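Local coordinates for protein immunomodulatory active chitinase (Trichuris suis, PDB 6G9C) that displays immunomodulatory activity and probably binds and hydrolyses chitin, at residues 70-75 with 117-122; 132-137 with 171-176; 315-320 with 333-338; 45-50 with 302-307. One frame throughout, in Å; residues are numbered along the deposited sequence.

Contact 1 (70-75 with 117-122); sequences AKLNDD and ATFKKM
Leu72 meets Thr118, Phe119 and Met122 at the C-terminal end of strand 64-72, one of the parallel strands of the family 18 TIM barrel, where the short helix 117-122 packs against it. The axes of 70-72 and 117-122 approach to 10.5 Å, inclined at 61°. One methyl does most of the work. With Leu72 CG turned opposite its own backbone N (chi1 179°), CD2 is carried out to the helix, where it lies 3.7 Å from Thr118 CG2. The same CD2 comes within 3.9 Å of Phe119 CD1, approaching that ring obliquely, while Leu72 and Thr118 pass alongside in opposite senses. On the buried side the cluster continues between the barrel strands and the outer helices: Leu72 also touches Leu109 of strand 104-110 and Phe132 of helix 126-142. Phe119, for its part, stacks on Trp152. Beyond the strand the chain turns, and at this boundary Asn73 O still comes to 3.5 Å from Thr118 CG2, a van der Waals contact. The outer side, which begins with exposed Asp74, is looser: Asp74 OD1 stands 4.2 Å from Thr118 OG1, too long to count as a hydrogen bond. On the buried side, Met122 CE lies 4.3 Å from Leu72 CD2 and meets the edge of the Phe119 ring in its plane.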
loop_
_atom_site.group_PDB
_atom_site.type_symbol
_atom_site.label_atom_id
_atom_site.label_comp_id
_atom_site.label_asym_id
_atom_site.label_seq_id
_atom_site.Cartn_x
_atom_site.Cartn_y
_atom_site.Cartn_z
ATOM N N ALA A 70 15.030 -1.565 13.134
ATOM C CA ALA A 70 14.355 -2.557 13.950
ATOM C C ALA A 70 15.269 -2.973 15.104
ATOM O O ALA A 70 16.412 -2.524 15.220
ATOM C CB ALA A 70 13.949 -3.770 13.109
ATOM N N LYS A 71 14.760 -3.865 15.954
ATOM C CA LYS A 71 15.453 -4.328 17.149
ATOM C C LYS A 71 15.742 -5.817 17.020
ATOM O O LYS A 71 14.839 -6.594 16.689
ATOM C CB LYS A 71 14.598 -4.052 18.393
ATOM C CG LYS A 71 14.982 -4.816 19.635
ATOM C CD LYS A 71 16.143 -4.168 20.350
ATOM C CE LYS A 71 16.124 -4.513 21.827
ATOM N NZ LYS A 71 17.272 -3.892 22.543
ATOM N N LEU A 72 16.994 -6.212 17.292
ATOM C CA LEU A 72 17.376 -7.625 17.415
ATOM C C LEU A 72 17.441 -7.983 18.893
ATOM O O LEU A 72 18.351 -7.542 19.606
ATOM C CB LEU A 72 18.718 -7.904 16.734
ATOM C CG LEU A 72 19.239 -9.347 16.812
ATOM C CD1 LEU A 72 18.260 -10.296 16.133
ATOM C CD2 LEU A 72 20.617 -9.467 16.175
ATOM N N ASN A 73 16.485 -8.787 19.349
ATOM C CA ASN A 73 16.402 -9.185 20.741
ATOM C C ASN A 73 17.521 -10.165 21.092
ATOM O O ASN A 73 18.185 -10.738 20.224
ATOM C CB ASN A 73 15.047 -9.824 21.035
ATOM C CG ASN A 73 13.917 -8.827 20.997
ATOM O OD1 ASN A 73 14.029 -7.720 21.532
ATOM N ND2 ASN A 73 12.812 -9.215 20.373
ATOM N N ASP A 74 17.717 -10.356 22.400
ATOM C CA ASP A 74 18.764 -11.255 22.875
ATOM C C ASP A 74 18.557 -12.681 22.387
ATOM O O ASP A 74 19.534 -13.412 22.184
ATOM C CB ASP A 74 18.824 -11.229 24.401
ATOM C CG ASP A 74 19.287 -9.895 24.934
ATOM O OD1 ASP A 74 19.716 -9.053 24.122
ATOM O OD2 ASP A 74 19.217 -9.682 26.158
ATOM N N ASP A 75 17.306 -13.101 22.201
ATOM C CA ASP A 75 17.017 -14.460 21.767
ATOM C C ASP A 75 17.036 -14.610 20.254
ATOM O O ASP A 75 16.661 -15.675 19.748
ATOM C CB ASP A 75 15.670 -14.932 22.330
ATOM C CG ASP A 75 14.482 -14.145 21.790
ATOM O OD1 ASP A 75 14.662 -13.247 20.939
ATOM O OD2 ASP A 75 13.351 -14.435 22.233
ATOM N N ALA A 117 27.558 -7.466 19.796
ATOM C CA ALA A 117 27.528 -8.637 20.676
ATOM C C ALA A 117 26.457 -9.639 20.250
ATOM O O ALA A 117 26.727 -10.844 20.127
ATOM C CB ALA A 117 27.301 -8.206 22.124
ATOM N N THR A 118 25.231 -9.161 20.035
ATOM C CA THR A 118 24.155 -10.073 19.654
ATOM C C THR A 118 24.342 -10.590 18.232
ATOM O O THR A 118 24.127 -11.781 17.974
ATOM C CB THR A 118 22.798 -9.389 19.803
ATOM O OG1 THR A 118 22.701 -8.819 21.113
ATOM C CG2 THR A 118 21.659 -10.405 19.611
ATOM N N PHE A 119 24.736 -9.714 17.297
ATOM C CA PHE A 119 25.019 -10.168 15.934
ATOM C C PHE A 119 26.003 -11.333 15.945
ATOM O O PHE A 119 25.788 -12.352 15.278
ATOM C CB PHE A 119 25.586 -9.028 15.089
ATOM C CG PHE A 119 24.544 -8.171 14.414
ATOM C CD1 PHE A 119 23.500 -8.741 13.700
ATOM C CD2 PHE A 119 24.629 -6.788 14.479
ATOM C CE1 PHE A 119 22.553 -7.945 13.068
ATOM C CE2 PHE A 119 23.686 -5.977 13.849
ATOM C CZ PHE A 119 22.643 -6.559 13.141
ATOM N N LYS A 120 27.090 -11.188 16.714
ATOM C CA LYS A 120 28.142 -12.202 16.766
ATOM C C LYS A 120 27.596 -13.549 17.214
ATOM O O LYS A 120 27.949 -14.592 16.650
ATOM C CB LYS A 120 29.254 -11.747 17.720
ATOM C CG LYS A 120 30.204 -10.716 17.146
ATOM C CD LYS A 120 31.259 -10.320 18.186
ATOM C CE LYS A 120 32.355 -9.462 17.560
ATOM N NZ LYS A 120 33.321 -10.263 16.752
ATOM N N LYS A 121 26.758 -13.550 18.254
ATOM C CA LYS A 121 26.164 -14.791 18.733
ATOM C C LYS A 121 25.159 -15.342 17.726
ATOM O O LYS A 121 25.156 -16.547 17.434
ATOM C CB LYS A 121 25.493 -14.568 20.090
ATOM C CG LYS A 121 26.448 -14.219 21.228
ATOM C CD LYS A 121 25.717 -14.182 22.558
ATOM C CE LYS A 121 26.567 -13.510 23.623
ATOM N NZ LYS A 121 26.092 -13.819 25.004
ATOM N N MET A 122 24.302 -14.472 17.188
ATOM C CA MET A 122 23.255 -14.914 16.266
ATOM C C MET A 122 23.841 -15.597 15.034
ATOM O O MET A 122 23.301 -16.597 14.553
ATOM C CB MET A 122 22.394 -13.718 15.851
ATOM C CG MET A 122 21.273 -14.063 14.876
ATOM S SD MET A 122 21.788 -13.936 13.161
ATOM C CE MET A 122 21.623 -12.147 12.928
#

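Contact 2 (132-137 with 171-176)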
loop_
_atom_site.group_PDB
_atom_site.type_symbol
_atom_site.label_atom_id
_atom_site.label_comp_id
_atom_site.label_asym_id
_atom_site.label_seq_id
_atom_site.Cartn_x
_atom_site.Cartn_y
_atom_site.Cartn_z
ATOM N N PHE A 132 16.688 -16.463 13.736
ATOM C CA PHE A 132 16.627 -15.058 13.342
ATOM C C PHE A 132 15.930 -14.881 11.996
ATOM O O PHE A 132 15.059 -14.015 11.843
ATOM C CB PHE A 132 18.039 -14.479 13.294
ATOM C CG PHE A 132 18.133 -13.184 12.545
ATOM C CD1 PHE A 132 17.613 -12.028 13.088
ATOM C CD2 PHE A 132 18.731 -13.124 11.295
ATOM C CE1 PHE A 132 17.688 -10.832 12.412
ATOM C CE2 PHE A 132 18.812 -11.929 10.612
ATOM C CZ PHE A 132 18.290 -10.775 11.174
ATOM N N ILE A 133 16.320 -15.676 10.998
ATOM C CA ILE A 133 15.790 -15.494 9.644
ATOM C C ILE A 133 14.278 -15.724 9.612
ATOM O O ILE A 133 13.535 -14.963 8.976
ATOM C CB ILE A 133 16.529 -16.423 8.659
ATOM C CG1 ILE A 133 17.941 -15.906 8.373
ATOM C CG2 ILE A 133 15.765 -16.553 7.360
ATOM C CD1 ILE A 133 18.813 -16.929 7.660
ATOM N N SER A 134 13.800 -16.770 10.300
ATOM C CA SER A 134 12.358 -17.018 10.372
ATOM C C SER A 134 11.637 -15.855 11.039
ATOM O O SER A 134 10.573 -15.422 10.577
ATOM C CB SER A 134 12.071 -18.314 11.129
ATOM O OG SER A 134 12.522 -19.436 10.394
ATOM N N SER A 135 12.208 -15.339 12.131
ATOM C CA SER A 135 11.627 -14.187 12.811
ATOM C C SER A 135 11.605 -12.964 11.904
ATOM O O SER A 135 10.616 -12.223 11.863
ATOM C CB SER A 135 12.415 -13.893 14.085
ATOM O OG SER A 135 11.855 -12.795 14.779
ATOM N N LEU A 136 12.693 -12.732 11.177
ATOM C CA LEU A 136 12.789 -11.555 10.322
ATOM C C LEU A 136 11.800 -11.630 9.163
ATOM O O LEU A 136 11.103 -10.651 8.857
ATOM C CB LEU A 136 14.219 -11.437 9.807
ATOM C CG LEU A 136 14.421 -10.456 8.669
ATOM C CD1 LEU A 136 14.247 -9.031 9.192
ATOM C CD2 LEU A 136 15.780 -10.637 8.019
ATOM N N VAL A 137 11.724 -12.791 8.506
ATOM C CA VAL A 137 10.840 -12.933 7.351
ATOM C C VAL A 137 9.397 -12.683 7.754
ATOM O O VAL A 137 8.647 -11.983 7.048
ATOM C CB VAL A 137 11.026 -14.316 6.703
ATOM C CG1 VAL A 137 9.765 -14.735 5.990
ATOM C CG2 VAL A 137 12.184 -14.272 5.736
ATOM N N LEU A 171 19.200 -14.744 1.719
ATOM C CA LEU A 171 18.736 -14.722 0.336
ATOM C C LEU A 171 17.991 -16.002 -0.007
ATOM O O LEU A 171 16.927 -15.954 -0.635
ATOM C CB LEU A 171 19.908 -14.498 -0.625
ATOM C CG LEU A 171 19.541 -14.554 -2.115
ATOM C CD1 LEU A 171 18.566 -13.439 -2.493
ATOM C CD2 LEU A 171 20.772 -14.507 -2.997
ATOM N N ALA A 172 18.521 -17.157 0.421
ATOM C CA ALA A 172 17.855 -18.426 0.148
ATOM C C ALA A 172 16.442 -18.437 0.716
ATOM O O ALA A 172 15.501 -18.905 0.058
ATOM C CB ALA A 172 18.674 -19.590 0.723
ATOM N N LYS A 173 16.278 -17.956 1.950
ATOM C CA LYS A 173 14.945 -17.899 2.543
ATOM C C LYS A 173 14.047 -16.950 1.770
ATOM O O LYS A 173 12.870 -17.258 1.527
ATOM C CB LYS A 173 15.018 -17.453 4.001
ATOM C CG LYS A 173 13.677 -17.506 4.723
ATOM C CD LYS A 173 13.215 -18.952 4.865
ATOM C CE LYS A 173 12.253 -19.130 6.030
ATOM N NZ LYS A 173 11.283 -20.247 5.831
ATOM N N PHE A 174 14.585 -15.787 1.385
ATOM C CA PHE A 174 13.789 -14.809 0.638
ATOM C C PHE A 174 13.288 -15.419 -0.667
ATOM O O PHE A 174 12.125 -15.234 -1.049
ATOM C CB PHE A 174 14.611 -13.537 0.363
ATOM C CG PHE A 174 14.754 -12.602 1.557
ATOM C CD1 PHE A 174 14.310 -12.972 2.823
ATOM C CD2 PHE A 174 15.328 -11.340 1.402
ATOM C CE1 PHE A 174 14.441 -12.103 3.908
ATOM C CE2 PHE A 174 15.466 -10.474 2.486
ATOM C CZ PHE A 174 15.029 -10.864 3.740
ATOM N N GLU A 175 14.144 -16.183 -1.349
ATOM C CA GLU A 175 13.730 -16.843 -2.585
ATOM C C GLU A 175 12.655 -17.891 -2.324
ATOM O O GLU A 175 11.700 -18.022 -3.101
ATOM C CB GLU A 175 14.951 -17.470 -3.267
ATOM C CG GLU A 175 15.885 -16.415 -3.859
ATOM C CD GLU A 175 17.227 -16.969 -4.275
ATOM O OE1 GLU A 175 17.602 -18.063 -3.802
ATOM O OE2 GLU A 175 17.913 -16.299 -5.073
ATOM N N GLU A 176 12.798 -18.657 -1.239
ATOM C CA GLU A 176 11.802 -19.674 -0.914
ATOM C C GLU A 176 10.476 -19.032 -0.514
ATOM O O GLU A 176 9.396 -19.515 -0.887
ATOM C CB GLU A 176 12.337 -20.572 0.204
ATOM C CG GLU A 176 11.338 -21.567 0.780
ATOM C CD GLU A 176 11.447 -21.692 2.299
ATOM O OE1 GLU A 176 10.539 -21.201 3.011
ATOM O OE2 GLU A 176 12.448 -22.267 2.781
#
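Lys173 lies against Ile133 and Val137 with the aliphatic part of its chain, although its terminus is charged. It projects from helix 160-181 with CG opposite the backbone N, so that CB and CG rest on helix 126-142; the bend at chi2 (67°) then turns the rest of the chain away along the surface. Ile133 CG2 is 3.5 Å from Lys173 CG, closer than usual for two carbons and evidence of tight packing. From the next turn of the same helix Val137 CG2 reaches Lys173 CG at 3.7 Å, so both methyls touch the same methylene, from neighbouring directions. The ammonium group turns back to its own helix: NZ forms a 3.1 Å salt bridge with Glu176 OE1, met on the syn side and 24° out of the carboxylate plane. That bond probably helps to hold the bent chain down. Val137 CG2 also serves a second partner. Phe174, with CG opposite its carbonyl carbon (chi1 -77°), swings its ring across to the other helix, and CE1 comes to 3.6 Å from this methyl, which approaches at the ring edge near its plane. Leu136 CD2 adds a looser, oblique contact with Phe174 CZ at 4.4 Å. This is helix-to-helix packing on the outside of the TIM barrel. Beneath it, Leu136 and Phe174 both touch Phe148 of barrel strand 147-151, while Leu136 also reaches Val78 of strand 78-79. At the far side, Val137 packs on Thr181 of the second subunit, at the end of the helix that carries the interchain disulfide residue Cys180.

Contact 3 (315-320 with 333-338)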
loop_
_atom_site.group_PDB
_atom_site.type_symbol
_atom_site.label_atom_id
_atom_site.label_comp_id
_atom_site.label_asym_id
_atom_site.label_seq_id
_atom_site.Cartn_x
_atom_site.Cartn_y
_atom_site.Cartn_z
ATOM N N CYS A 315 22.911 25.788 8.515
ATOM C CA CYS A 315 22.264 26.950 7.916
ATOM C C CYS A 315 21.931 27.998 8.970
ATOM O O CYS A 315 22.137 29.201 8.749
ATOM C CB CYS A 315 21.003 26.509 7.178
ATOM S SG CYS A 315 21.335 25.855 5.538
ATOM N N GLN A 316 21.402 27.557 10.116
ATOM C CA GLN A 316 21.100 28.473 11.213
ATOM C C GLN A 316 22.353 29.212 11.670
ATOM O O GLN A 316 22.306 30.413 11.953
ATOM C CB GLN A 316 20.463 27.695 12.369
ATOM C CG GLN A 316 19.841 28.530 13.483
ATOM C CD GLN A 316 18.837 27.734 14.321
ATOM O OE1 GLN A 316 17.627 27.952 14.240
ATOM N NE2 GLN A 316 19.344 26.807 15.129
ATOM N N LYS A 317 23.494 28.519 11.731
ATOM C CA LYS A 317 24.723 29.190 12.159
ATOM C C LYS A 317 25.282 30.114 11.083
ATOM O O LYS A 317 25.831 31.176 11.404
ATOM C CB LYS A 317 25.767 28.150 12.577
ATOM C CG LYS A 317 25.410 27.414 13.862
ATOM C CD LYS A 317 26.526 26.467 14.276
ATOM C CE LYS A 317 26.232 25.831 15.626
ATOM N NZ LYS A 317 25.934 26.872 16.657
ATOM N N LEU A 318 25.132 29.752 9.810
ATOM C CA LEU A 318 25.504 30.670 8.736
ATOM C C LEU A 318 24.708 31.971 8.818
ATOM O O LEU A 318 25.255 33.064 8.615
ATOM C CB LEU A 318 25.288 29.992 7.381
ATOM C CG LEU A 318 26.375 28.977 7.031
ATOM C CD1 LEU A 318 26.001 28.194 5.782
ATOM C CD2 LEU A 318 27.689 29.710 6.857
ATOM N N SER A 319 23.410 31.873 9.120
ATOM C CA SER A 319 22.609 33.075 9.315
ATOM C C SER A 319 23.108 33.904 10.487
ATOM O O SER A 319 22.971 35.133 10.474
ATOM C CB SER A 319 21.144 32.698 9.523
ATOM O OG SER A 319 20.664 31.973 8.411
ATOM N N SER A 320 23.681 33.261 11.502
ATOM C CA SER A 320 24.191 33.938 12.686
ATOM C C SER A 320 25.623 34.431 12.518
ATOM O O SER A 320 26.229 34.875 13.497
ATOM C CB SER A 320 24.108 33.014 13.902
ATOM O OG SER A 320 22.767 32.659 14.175
ATOM N N PRO A 333 33.027 21.589 2.512
ATOM C CA PRO A 333 33.153 22.818 3.297
ATOM C C PRO A 333 33.385 22.534 4.767
ATOM O O PRO A 333 33.092 21.434 5.251
ATOM C CB PRO A 333 31.796 23.490 3.087
ATOM C CG PRO A 333 30.872 22.311 3.063
ATOM C CD PRO A 333 31.613 21.208 2.342
ATOM N N TYR A 334 33.926 23.510 5.486
ATOM C CA TYR A 334 33.885 23.453 6.930
ATOM C C TYR A 334 33.398 24.792 7.460
ATOM O O TYR A 334 33.380 25.800 6.745
ATOM C CB TYR A 334 35.235 23.032 7.536
ATOM C CG TYR A 334 36.426 23.951 7.347
ATOM C CD1 TYR A 334 36.734 24.926 8.290
ATOM C CD2 TYR A 334 37.291 23.782 6.270
ATOM C CE1 TYR A 334 37.857 25.735 8.148
ATOM C CE2 TYR A 334 38.427 24.572 6.128
ATOM C CZ TYR A 334 38.693 25.555 7.066
ATOM O OH TYR A 334 39.798 26.348 6.914
ATOM N N LEU A 335 32.946 24.769 8.710
ATOM C CA LEU A 335 32.298 25.906 9.346
ATOM C C LEU A 335 33.046 26.245 10.623
ATOM O O LEU A 335 33.389 25.346 11.403
ATOM C CB LEU A 335 30.833 25.585 9.663
ATOM C CG LEU A 335 29.973 26.794 10.017
ATOM C CD1 LEU A 335 29.524 27.449 8.732
ATOM C CD2 LEU A 335 28.776 26.398 10.854
ATOM N N VAL A 336 33.312 27.529 10.828
ATOM C CA VAL A 336 33.962 28.013 12.041
ATOM C C VAL A 336 33.075 29.080 12.663
ATOM O O VAL A 336 32.657 30.023 11.978
ATOM C CB VAL A 336 35.364 28.577 11.756
ATOM C CG1 VAL A 336 36.069 28.890 13.069
ATOM C CG2 VAL A 336 36.178 27.602 10.915
ATOM N N GLN A 337 32.807 28.941 13.963
ATOM C CA GLN A 337 32.037 29.937 14.710
ATOM C C GLN A 337 32.646 30.014 16.106
ATOM O O GLN A 337 32.380 29.146 16.945
ATOM C CB GLN A 337 30.565 29.551 14.755
ATOM C CG GLN A 337 29.638 30.553 15.415
ATOM C CD GLN A 337 28.241 29.975 15.607
ATOM O OE1 GLN A 337 28.069 28.902 16.201
ATOM N NE2 GLN A 337 27.244 30.669 15.093
ATOM N N GLY A 338 33.466 31.038 16.344
ATOM C CA GLY A 338 34.189 31.103 17.608
ATOM C C GLY A 338 35.151 29.933 17.690
ATOM O O GLY A 338 35.955 29.704 16.779
#
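In the alpha+beta insertion that chitotriosidase-like family 18 enzymes carry between the last two barrel strands, Lys317 and Leu318 of helix 311-319 pack on Leu335 and Gln337 of strand 332-337. The polar half is a single hydrogen bond, Lys317 NZ to Gln337 OE1 at 3.0 Å. The donor lies in the carbonyl plane on a lone pair, with a C=O to N angle of 140°. The two chains cross at about a right angle: Gln337 extends straight from the strand, whereas Lys317 bends at its last torsion (chi4 -53°) and folds its ammonium down onto the amide oxygen. The amide lies along one flank of the lysine: OE1 faces its outer part and NE2 its root, 3.9 Å from Lys317 CB. Next to this surface pair is the apolar half. Leu318 CD2 meets Leu335 CD1 at 3.5 Å, shorter than usual for a methyl pair, and Leu335 CD2 stands 3.9 Å from Lys317 CB. Leu335 thus uses both branches, one against each helical residue. Its strand pairs antiparallel with 323-327 on one edge and 340-343 on the other. Leu318 extends the packing to Arg324 of the former and Lys317 to Phe342 of the latter, while the helix itself is tied to a later loop through the Cys315-Cys380 disulfide.

Contact 4 (45-50 with 302-307); sequences YRPGNG and YLREAG
Arg46 and Tyr302 bring two largely irregular segments within 5.8 Å, measured between their CA atoms. In 45-50 the chain turns back through Gly48, at positive phi, into a short 3-10 turn closed by Gly50 N to Pro47 O (3.0 Å); in 302-307 Arg304 takes left-handed helical angles. The turn presents its backbone to Tyr302. Pro47 O lies at the edge of that ring, in its plane, 3.2 Å from CD2, while Gly50 N approaches CE2 obliquely at 3.7 Å. Gly50, without a side chain, lets the ring settle this closely. Both segments are loops of the family 18 fold, the first following barrel strand 34-40 and the second belonging to the insertion that follows strand 268-281, so the contact joins insertion to barrel. Two guanidinium groups flank it, each touched on a face by carbon. Arg46 bends at chi2 (-139°) and passes Leu303, whose CD2 sits over one face, toward the rim, 3.4 Å from NE. Its NH1 forms a salt bridge to Asp371, which probably fixes the plane on which that methyl rests. Arg304 reaches out extended and lays its guanidinium over the Pro47 ring: Pro47 CD stands over the centre of the group, and Pro47 CG is 3.4 Å from Arg304 NH2. Tyr302 also meets Phe379 and Tyr312 edge-to-face, and Glu313 OE2 accepts from Tyr302 N and Leu303 N.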
loop_
_atom_site.group_PDB
_atom_site.type_symbol
_atom_site.label_atom_id
_atom_site.label_comp_id
_atom_site.label_asym_id
_atom_site.label_seq_id
_atom_site.Cartn_x
_atom_site.Cartn_y
_atom_site.Cartn_z
ATOM N N TYR A 45 11.556 12.755 17.751
ATOM C CA TYR A 45 11.714 13.358 19.066
ATOM C C TYR A 45 12.400 14.716 19.022
ATOM O O TYR A 45 12.504 15.373 20.063
ATOM C CB TYR A 45 12.488 12.405 19.990
ATOM C CG TYR A 45 11.788 11.066 20.166
ATOM C CD1 TYR A 45 10.503 10.998 20.686
ATOM C CD2 TYR A 45 12.409 9.876 19.794
ATOM C CE1 TYR A 45 9.847 9.780 20.841
ATOM C CE2 TYR A 45 11.761 8.643 19.950
ATOM C CZ TYR A 45 10.487 8.610 20.477
ATOM O OH TYR A 45 9.845 7.411 20.635
ATOM N N ARG A 46 12.857 15.161 17.855
ATOM C CA ARG A 46 13.470 16.478 17.769
ATOM C C ARG A 46 12.416 17.574 17.918
ATOM O O ARG A 46 11.263 17.395 17.516
ATOM C CB ARG A 46 14.192 16.646 16.444
ATOM C CG ARG A 46 15.058 15.473 16.127
ATOM C CD ARG A 46 16.368 15.887 15.533
ATOM N NE ARG A 46 17.279 14.754 15.585
ATOM C CZ ARG A 46 17.616 14.009 14.540
ATOM N NH1 ARG A 46 17.145 14.284 13.335
ATOM N NH2 ARG A 46 18.448 12.993 14.709
ATOM N N PRO A 47 12.791 18.714 18.492
ATOM C CA PRO A 47 11.815 19.778 18.753
ATOM C C PRO A 47 11.522 20.617 17.517
ATOM O O PRO A 47 12.288 20.640 16.552
ATOM C CB PRO A 47 12.506 20.623 19.828
ATOM C CG PRO A 47 13.965 20.474 19.486
ATOM C CD PRO A 47 14.136 19.064 18.982
ATOM N N GLY A 48 10.380 21.311 17.577
ATOM C CA GLY A 48 10.060 22.373 16.626
ATOM C C GLY A 48 10.162 21.921 15.182
ATOM O O GLY A 48 9.660 20.857 14.804
ATOM N N ASN A 49 10.845 22.725 14.363
ATOM C CA ASN A 49 10.958 22.463 12.932
ATOM C C ASN A 49 11.994 21.397 12.607
ATOM O O ASN A 49 12.181 21.077 11.425
ATOM C CB ASN A 49 11.277 23.763 12.177
ATOM C CG ASN A 49 10.114 24.745 12.187
ATOM O OD1 ASN A 49 8.958 24.359 12.371
ATOM N ND2 ASN A 49 10.418 26.031 11.991
ATOM N N GLY A 50 12.666 20.839 13.620
ATOM C CA GLY A 50 13.487 19.658 13.423
ATOM C C GLY A 50 12.734 18.351 13.518
ATOM O O GLY A 50 13.269 17.309 13.118
ATOM N N TYR A 302 18.886 21.140 17.978
ATOM C CA TYR A 302 17.946 20.086 17.609
ATOM C C TYR A 302 18.517 18.680 17.773
ATOM O O TYR A 302 17.834 17.807 18.308
ATOM C CB TYR A 302 17.462 20.296 16.166
ATOM C CG TYR A 302 16.713 21.609 15.968
ATOM C CD1 TYR A 302 17.394 22.778 15.642
ATOM C CD2 TYR A 302 15.328 21.677 16.110
ATOM C CE1 TYR A 302 16.717 23.978 15.464
ATOM C CE2 TYR A 302 14.634 22.888 15.933
ATOM C CZ TYR A 302 15.338 24.026 15.608
ATOM O OH TYR A 302 14.670 25.232 15.431
ATOM N N LEU A 303 19.760 18.432 17.350
ATOM C CA LEU A 303 20.302 17.080 17.468
ATOM C C LEU A 303 20.701 16.749 18.901
ATOM O O LEU A 303 20.630 15.581 19.295
ATOM C CB LEU A 303 21.501 16.885 16.537
ATOM C CG LEU A 303 21.291 17.015 15.025
ATOM C CD1 LEU A 303 22.256 16.137 14.262
ATOM C CD2 LEU A 303 19.865 16.713 14.618
ATOM N N ARG A 304 21.124 17.745 19.683
ATOM C CA ARG A 304 21.444 17.567 21.102
ATOM C C ARG A 304 22.424 16.416 21.317
ATOM O O ARG A 304 22.240 15.560 22.184
ATOM C CB ARG A 304 20.178 17.349 21.931
ATOM C CG ARG A 304 19.162 18.473 21.860
ATOM C CD ARG A 304 17.778 17.893 22.076
ATOM N NE ARG A 304 16.757 18.901 22.333
ATOM C CZ ARG A 304 15.471 18.621 22.526
ATOM N NH1 ARG A 304 15.053 17.361 22.488
ATOM N NH2 ARG A 304 14.603 19.599 22.761
ATOM N N GLU A 305 23.479 16.394 20.512
ATOM C CA GLU A 305 24.516 15.378 20.642
ATOM C C GLU A 305 25.858 16.032 20.350
ATOM O O GLU A 305 26.140 16.382 19.202
ATOM C CB GLU A 305 24.260 14.209 19.699
ATOM C CG GLU A 305 25.283 13.096 19.819
ATOM C CD GLU A 305 25.095 12.028 18.769
ATOM O OE1 GLU A 305 24.018 12.001 18.133
ATOM O OE2 GLU A 305 26.027 11.218 18.575
ATOM N N ALA A 306 26.674 16.211 21.382
ATOM C CA ALA A 306 27.967 16.849 21.187
ATOM C C ALA A 306 28.770 16.108 20.121
ATOM O O ALA A 306 28.777 14.874 20.065
ATOM C CB ALA A 306 28.735 16.911 22.508
ATOM N N GLY A 307 29.393 16.874 19.229
ATOM C CA GLY A 307 30.197 16.342 18.158
ATOM C C GLY A 307 29.501 16.209 16.816
ATOM O O GLY A 307 30.167 15.845 15.840
#

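Contacts 1 and 2 adjoin on one side of the barrel, helix 117-122 leading into helix 126-142; Phe132 of the latter joins them, with CD2 3.5 Å from Met122 CE. Both rely on apolar packing, and contact 2 is the more buried. Contact 3 lies within the insertion, and contact 4 ties it to a barrel loop; they touch through Gln316 NE2 and Tyr302 CE1, 3.9 Å apart. Contact 3, at the surface, is the only one with a hydrogen bond between its segments; partly buried contact 4 relies on guanidinium faces and a ring edge. Contacts 1 and 3, on opposite sides of the chain's centre, have centres about 40 Å apart.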